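PDB 3MDP: cyclic nucleotide-binding domain (CNMP-BD) protein from Geobacter metallireducens, which probably binds a cyclic nucleotide in a double-stranded beta-helix domain and may act as a DNA-binding transcription factor. Local coordinates for residues N111-R114 with L115-M118; A135-L138 with A139-H142. All blocks are in the same frame, centred on the assembly; numbering follows the deposited sequence. Where two conformers were deposited one is given.

Interaction 1 and interaction 2 lie in series along the C-terminal part of the chain. Interaction 1 comes first, where strand 105-111 leaves the beta-sheet and runs into helix 112-121. Helix 123-139 follows, and interaction 2 sits at its far end, where the chain stops. The two centres are 22 Å apart, and the nearest atoms stay about 12 Å apart. The helices are joined through interaction 1, since Leu-115 and Met-118 touch the early part of helix 123-139. Interaction 2 holds Arg-140 of the succinate site and meets the second subunit. Helix 123-139 thus runs from the strand-helix junction at interaction 1 to the succinate site and the second subunit at interaction 2.

Interaction 1 of 2, residues N111-R114 with L115-M118; sequences NGAR and LREM
Arg-116 bends back over the first turn of helix 112-121 and lays one guanidinium face above Gly-112 O and Ala-113 CA. The bend is at chi3 (-64°), and it brings Arg-116 NH2 to 3.5 Å from Ala-113 CA. Gly-112 has no side chain, and Arg-116 NH1 approaches its backbone to 3.7 Å from Gly-112 O. This is the tight part of the contact. The same guanidinium pairs with Asp-48 through NH2 and gives NH1 to Ala-47 O and Ser-88 O, with Tyr-93 in a cation-pi contact. Leu-115 is buried, resting on Ile-28 and on Leu-129 of helix 123-139.

Asn-111 is the N-cap. Its OD1 accepts from Arg-114 N at 2.9 Å, with the donor above the amide plane (47° out of it). Successive backbone bonds of the i to i+4 kind then start the helix, the first from Leu-115 N to Asn-111 O (3.0 Å). The fourth, from Met-118 N to Arg-114 O, has the selenium of selenomethionine Met-118 beside it, with SE 3.4 Å from Arg-114 O.

The opposite character is found at Arg-114, which is exposed. Here the link is one salt bridge, from Arg-114 NH1 to Glu-117 OE1 at 2.7 Å. OE1 uses its syn lone pair and lies nearly in the guanidinium plane. The two flat groups are nevertheless turned steeply, 77° apart, so the carboxylate meets the guanidinium through one oxygen and not as a paired fork.

The chemistry implies two kinds of hold. Arg-116 is fixed by several partners and ties the helix start to the loops at Asp-48 and Ser-88, whereas the Arg-114 and Glu-117 pair is a single bond that solvent is likely to weaken.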
loop_
_atom_site.group_PDB
_atom_site.type_symbol
_atom_site.label_atom_id
_atom_site.label_comp_id
_atom_site.label_asym_id
_atom_site.label_seq_id
_atom_site.Cartn_x
_atom_site.Cartn_y
_atom_site.Cartn_z
ATOM N N ASN A 111 -15.700 -6.723 7.916
ATOM C CA ASN A 111 -15.516 -6.169 9.258
ATOM C C ASN A 111 -14.038 -5.900 9.505
ATOM O O ASN A 111 -13.243 -6.834 9.653
ATOM C CB ASN A 111 -16.096 -7.133 10.308
ATOM C CG ASN A 111 -16.085 -6.542 11.728
ATOM O OD1 ASN A 111 -15.105 -5.956 12.145
ATOM N ND2 ASN A 111 -17.178 -6.710 12.456
ATOM N N GLY A 112 -13.666 -4.622 9.498
ATOM C CA GLY A 112 -12.271 -4.242 9.628
ATOM C C GLY A 112 -11.697 -4.534 11.016
ATOM O O GLY A 112 -10.544 -4.932 11.131
ATOM N N ALA A 113 -12.497 -4.359 12.070
ATOM C CA ALA A 113 -12.031 -4.680 13.424
ATOM C C ALA A 113 -11.646 -6.147 13.513
ATOM O O ALA A 113 -10.604 -6.488 14.072
ATOM C CB ALA A 113 -13.100 -4.330 14.480
ATOM N N ARG A 114 -12.465 -7.015 12.914
ATOM C CA ARG A 114 -12.151 -8.445 12.853
ATOM C C ARG A 114 -10.913 -8.719 12.036
ATOM O O ARG A 114 -10.074 -9.542 12.438
ATOM C CB ARG A 114 -13.328 -9.263 12.310
ATOM C CG ARG A 114 -14.496 -9.372 13.224
ATOM C CD ARG A 114 -14.079 -10.008 14.572
ATOM N NE ARG A 114 -15.218 -10.500 15.332
ATOM C CZ ARG A 114 -15.200 -10.813 16.635
ATOM N NH1 ARG A 114 -14.103 -10.692 17.366
ATOM N NH2 ARG A 114 -16.300 -11.264 17.206
ATOM N N LEU A 115 -10.750 -8.037 10.898
ATOM C CA LEU A 115 -9.540 -8.279 10.083
ATOM C C LEU A 115 -8.292 -7.920 10.856
ATOM O O LEU A 115 -7.245 -8.579 10.734
ATOM C CB LEU A 115 -9.554 -7.469 8.789
ATOM C CG LEU A 115 -10.397 -7.962 7.634
ATOM C CD1 LEU A 115 -10.306 -6.957 6.481
ATOM C CD2 LEU A 115 -9.988 -9.386 7.190
ATOM N N ARG A 116 -8.378 -6.834 11.607
ATOM C CA ARG A 116 -7.251 -6.415 12.437
ATOM C C ARG A 116 -6.908 -7.469 13.490
ATOM O O ARG A 116 -5.728 -7.771 13.676
ATOM C CB ARG A 116 -7.496 -5.036 13.059
ATOM C CG ARG A 116 -7.398 -3.915 12.031
ATOM C CD ARG A 116 -7.405 -2.516 12.623
ATOM N NE ARG A 116 -8.653 -2.165 13.310
ATOM C CZ ARG A 116 -9.734 -1.621 12.757
ATOM N NH1 ARG A 116 -9.803 -1.362 11.457
ATOM N NH2 ARG A 116 -10.787 -1.359 13.525
ATOM N N GLU A 117 -7.914 -8.062 14.135
ATOM C CA GLU A 117 -7.682 -9.101 15.164
ATOM C C GLU A 117 -7.012 -10.298 14.555
ATOM O O GLU A 117 -6.041 -10.843 15.103
ATOM C CB GLU A 117 -8.982 -9.603 15.777
ATOM C CG GLU A 117 -9.585 -8.673 16.767
ATOM C CD GLU A 117 -11.008 -9.044 17.145
ATOM O OE1 GLU A 117 -11.492 -10.167 16.853
ATOM O OE2 GLU A 117 -11.673 -8.181 17.736
HETATM N N MSE A 118 -7.549 -10.700 13.410
HETATM C CA MSE A 118 -7.115 -11.895 12.719
HETATM C C MSE A 118 -5.709 -11.704 12.212
HETATM O O MSE A 118 -4.902 -12.617 12.282
HETATM C CB MSE A 118 -8.067 -12.214 11.554
HETATM C CG MSE A 118 -9.486 -12.543 12.027
HETATM SE SE MSE A 118 -10.862 -12.307 10.662
HETATM C CE MSE A 118 -10.238 -13.614 9.435
#

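Interaction 2 of 2, residues A135-L138 with A139-H142; sequences AAVL and ARLH
Leu-138 meets His-142 across the last turn of the chain, with Leu-138 CG 3.6 Å from His-142 CE1. The leucine chain starts with CG opposite the backbone N (chi1 -179°), and this carries the branch toward His-142 CE1, where the two side chains cross obliquely. The backbone of Leu-138 takes part as well. Its O lies over one face of the ring, offset toward the rim, and is 3.5 Å from His-142 ND1. It also receives a weak bond from Leu-141 N. Leu-138 packs in addition on Thr-96 of the second subunit.

Ala-139 follows the helical pattern. Its N bonds to Ala-135 O at 3.0 Å, and its CB lies 3.4 Å from Ala-135 O. Ala-139 also opens a type I turn, closed by His-142 N bonding to Ala-139 O at 3.1 Å.

At Arg-140 the helical bonding changes. Arg-140 N gives a weak bond to Ala-136 O and a second one to Val-137 O at 3.2 Å. Toward Val-137 O this N stands well above the carbonyl plane, 70° out of it. Arg-140 CB rests 3.3 Å from Val-137 O, and from there the chain runs straight out to NE. NH2 reaches Ile-83 O and an oxygen of a bound succinate, probably from the crystallisation liquor. A serine in place of Arg-140 would probably leave the succinate carboxylate and Ile-83 O without this donor. Leu-141 meets its own counterpart, Leu-141 of the second subunit.

The chemistry implies a helix end where the regular i to i+4 bonds give way to weak and i to i+3 bonds and a type I turn, yet which presents a cationic group beside Val-86. Such a charge next to a carboxylate is consistent with an anion site, perhaps the one that takes a nucleotide phosphate in relatives.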
loop_
_atom_site.group_PDB
_atom_site.type_symbol
_atom_site.label_atom_id
_atom_site.label_comp_id
_atom_site.label_asym_id
_atom_site.label_seq_id
_atom_site.Cartn_x
_atom_site.Cartn_y
_atom_site.Cartn_z
ATOM N N ALA A 135 -0.524 -3.834 -2.626
ATOM C CA ALA A 135 -0.691 -4.029 -4.072
ATOM C C ALA A 135 -1.912 -3.295 -4.629
ATOM O O ALA A 135 -1.852 -2.724 -5.726
ATOM C CB ALA A 135 -0.755 -5.538 -4.430
ATOM N N ALA A 136 -3.023 -3.343 -3.892
ATOM C CA ALA A 136 -4.253 -2.681 -4.310
ATOM C C ALA A 136 -4.071 -1.166 -4.448
ATOM O O ALA A 136 -4.525 -0.561 -5.443
ATOM C CB ALA A 136 -5.373 -2.974 -3.321
ATOM N N VAL A 137 -3.428 -0.549 -3.461
ATOM C CA VAL A 137 -3.237 0.899 -3.493
ATOM C C VAL A 137 -2.212 1.283 -4.554
ATOM O O VAL A 137 -2.355 2.319 -5.230
ATOM C CB VAL A 137 -2.869 1.468 -2.102
ATOM C CG1 VAL A 137 -2.797 2.978 -2.161
ATOM C CG2 VAL A 137 -3.908 1.060 -1.064
ATOM N N LEU A 138 -1.191 0.449 -4.731
ATOM C CA LEU A 138 -0.216 0.661 -5.807
ATOM C C LEU A 138 -0.902 0.663 -7.178
ATOM O O LEU A 138 -0.587 1.480 -8.027
ATOM C CB LEU A 138 0.875 -0.413 -5.771
ATOM C CG LEU A 138 1.987 -0.321 -6.814
ATOM C CD1 LEU A 138 2.824 0.997 -6.716
ATOM C CD2 LEU A 138 2.880 -1.533 -6.677
ATOM N N ALA A 139 -1.834 -0.255 -7.366
ATOM C CA ALA A 139 -2.546 -0.433 -8.640
ATOM C C ALA A 139 -3.440 0.755 -8.981
ATOM O O ALA A 139 -3.784 0.947 -10.142
ATOM C CB ALA A 139 -3.387 -1.743 -8.606
ATOM N N ARG A 140 -3.790 1.582 -7.993
ATOM C CA ARG A 140 -4.603 2.790 -8.253
ATOM C C ARG A 140 -3.940 3.803 -9.184
ATOM O O ARG A 140 -4.633 4.621 -9.797
ATOM C CB ARG A 140 -4.973 3.499 -6.949
ATOM C CG ARG A 140 -5.970 2.735 -6.150
ATOM C CD ARG A 140 -6.211 3.378 -4.819
ATOM N NE ARG A 140 -7.255 2.697 -4.064
ATOM C CZ ARG A 140 -7.691 3.091 -2.873
ATOM N NH1 ARG A 140 -7.179 4.175 -2.275
ATOM N NH2 ARG A 140 -8.646 2.414 -2.283
ATOM N N LEU A 141 -2.607 3.788 -9.266
ATOM C CA LEU A 141 -1.900 4.707 -10.171
ATOM C C LEU A 141 -1.522 4.052 -11.522
ATOM O O LEU A 141 -0.917 4.686 -12.381
ATOM C CB LEU A 141 -0.679 5.325 -9.453
ATOM C CG LEU A 141 -1.059 6.437 -8.443
ATOM C CD1 LEU A 141 0.162 7.040 -7.747
ATOM C CD2 LEU A 141 -1.872 7.575 -9.133
ATOM N N HIS A 142 -1.936 2.804 -11.720
ATOM C CA HIS A 142 -1.665 2.063 -12.956
ATOM C C HIS A 142 -2.964 1.873 -13.761
ATOM O O HIS A 142 -4.060 2.351 -13.428
ATOM C CB HIS A 142 -1.063 0.681 -12.634
ATOM C CG HIS A 142 0.243 0.727 -11.886
ATOM N ND1 HIS A 142 0.560 -0.181 -10.896
ATOM C CD2 HIS A 142 1.314 1.559 -11.983
ATOM C CE1 HIS A 142 1.767 0.088 -10.419
ATOM N NE2 HIS A 142 2.242 1.144 -11.056
ATOM O OXT HIS A 142 -2.956 1.192 -14.784
#